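Local atomic coordinates of glycosyl hydrolase family 26 (Bacteroides ovatus, PDB entry 4ZXO), a protein that hydrolyses the beta-mannan backbone of polysaccharides such as galactomannan, probably through the two-step retaining mechanism of family 26 glycoside hydrolases. Residues A[332-335]-A[339-342]. Sequence-based numbering, arbitrary orientation.
Sequences KILF and NFEL. With K (potassium ion), chain B.
The Phe340 ring turns its edge to the carbonyl of Phe335: Phe340 CE2 lies 3.2 Å from Phe335 O, near the ring plane, and the carbonyl carbon of Phe335 also sits in that plane. Leu334 meets the same ring obliquely, with its CB 4.1 Å from Phe340 CE2 and its CD1 4.1 Å from Phe340 CD2. This contact belongs to the TIM barrel of family 26, at the short strand 333-334, which runs parallel to barrel strand 27-32, and the loop that follows it. Backbone hydrogen bonds pair Lys332 and Leu334 with Ile27, and Leu334 also with Phe29, fixing the strand there.

No hydrogen bond joins 332-335 to 339-342, and the two segments bury 148 Å² between them. The direct contact between them is therefore apolar packing plus the approach of the ring edge, whose slightly positive C-H groups probably suit the carbonyl oxygen. With chi1 at 60°, Phe340 CG stands between its own backbone N and carbonyl carbon, carrying the ring toward the strand. The Leu334 and Phe340 side chains run alongside one another, pointing opposite ways. Both also touch Leu28, which places the ring against the barrel strand. In the loop between the segments, Asp338 OD2 accepts a hydrogen bond from Phe335 N. The Phe335 ring meets that of Phe29 on strand 27-32, planes about 25° apart.

One residue before Leu334, the backbone serves a different partner. Ser328 O, Ser330 O and four waters help bind a potassium ion, to which Ile333 O contributes a ligand at 2.4 Å.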
# COMPACT_ATOMS: atom_id res chain seq x y z
N LYS A 332 11.14 -3.30 -17.37
CA LYS A 332 11.29 -2.84 -15.98
C LYS A 332 10.03 -3.00 -15.19
O LYS A 332 10.08 -2.87 -13.97
CB LYS A 332 11.75 -1.39 -15.97
CG LYS A 332 13.06 -1.26 -16.73
CD LYS A 332 13.59 0.15 -16.82
CE LYS A 332 14.96 0.14 -17.50
NZ LYS A 332 15.46 1.52 -17.67
N ILE A 333 8.89 -3.24 -15.84
CA ILE A 333 7.63 -3.19 -15.09
C ILE A 333 6.95 -4.53 -15.12
O ILE A 333 6.73 -5.07 -16.24
CB ILE A 333 6.65 -2.13 -15.69
CG1 ILE A 333 7.30 -0.75 -15.86
CG2 ILE A 333 5.31 -1.96 -14.88
CD1 ILE A 333 7.80 -0.11 -14.59
N LEU A 334 6.56 -5.05 -13.95
CA LEU A 334 6.20 -6.45 -13.83
C LEU A 334 4.71 -6.63 -13.51
O LEU A 334 4.15 -6.00 -12.60
CB LEU A 334 7.02 -7.13 -12.76
CG LEU A 334 8.53 -7.00 -12.86
CD1 LEU A 334 9.15 -7.59 -11.60
CD2 LEU A 334 9.08 -7.66 -14.10
N PHE A 335 4.10 -7.53 -14.24
CA PHE A 335 2.70 -7.89 -14.09
C PHE A 335 2.68 -9.38 -13.86
O PHE A 335 3.64 -10.10 -14.20
CB PHE A 335 1.86 -7.53 -15.37
CG PHE A 335 1.75 -6.07 -15.63
CD1 PHE A 335 0.54 -5.40 -15.38
CD2 PHE A 335 2.85 -5.35 -16.13
CE1 PHE A 335 0.43 -4.01 -15.60
CE2 PHE A 335 2.74 -3.97 -16.35
CZ PHE A 335 1.53 -3.29 -16.06
N ASN A 339 8.57 -12.61 -15.12
CA ASN A 339 9.55 -13.52 -14.55
C ASN A 339 9.90 -13.17 -13.12
O ASN A 339 10.97 -12.57 -12.85
CB ASN A 339 10.81 -13.51 -15.40
CG ASN A 339 11.80 -14.57 -14.98
OD1 ASN A 339 11.45 -15.56 -14.34
ND2 ASN A 339 13.03 -14.38 -15.36
N PHE A 340 9.00 -13.54 -12.21
CA PHE A 340 9.28 -13.42 -10.78
C PHE A 340 8.50 -14.54 -10.10
O PHE A 340 7.54 -15.05 -10.67
CB PHE A 340 8.88 -12.02 -10.25
CG PHE A 340 7.42 -11.73 -10.42
CD1 PHE A 340 6.49 -12.10 -9.45
CD2 PHE A 340 6.97 -11.07 -11.55
CE1 PHE A 340 5.11 -11.87 -9.62
CE2 PHE A 340 5.60 -10.82 -11.73
CZ PHE A 340 4.67 -11.20 -10.75
N GLU A 341 8.93 -14.95 -8.91
CA GLU A 341 8.19 -15.93 -8.11
C GLU A 341 8.35 -15.42 -6.68
O GLU A 341 9.39 -15.65 -6.03
CB GLU A 341 8.76 -17.36 -8.24
CG GLU A 341 8.62 -17.88 -9.66
CD GLU A 341 9.24 -19.24 -9.80
OE1 GLU A 341 10.47 -19.33 -10.10
OE2 GLU A 341 8.48 -20.21 -9.62
N LEU A 342 7.35 -14.71 -6.21
CA LEU A 342 7.45 -13.99 -4.95
C LEU A 342 7.53 -14.87 -3.71
O LEU A 342 8.04 -14.45 -2.71
CB LEU A 342 6.26 -13.08 -4.82
CG LEU A 342 6.06 -12.04 -5.93
CD1 LEU A 342 4.80 -11.22 -5.56
CD2 LEU A 342 7.28 -11.15 -5.97
K K B . 6.57 -5.73 -18.54
O HOH W 1 7.74 -6.64 -20.70
O HOH W 2 6.60 -8.66 -19.63
O HOH W 3 4.72 -7.33 -18.32
O HOH W 4 8.19 -7.89 -18.10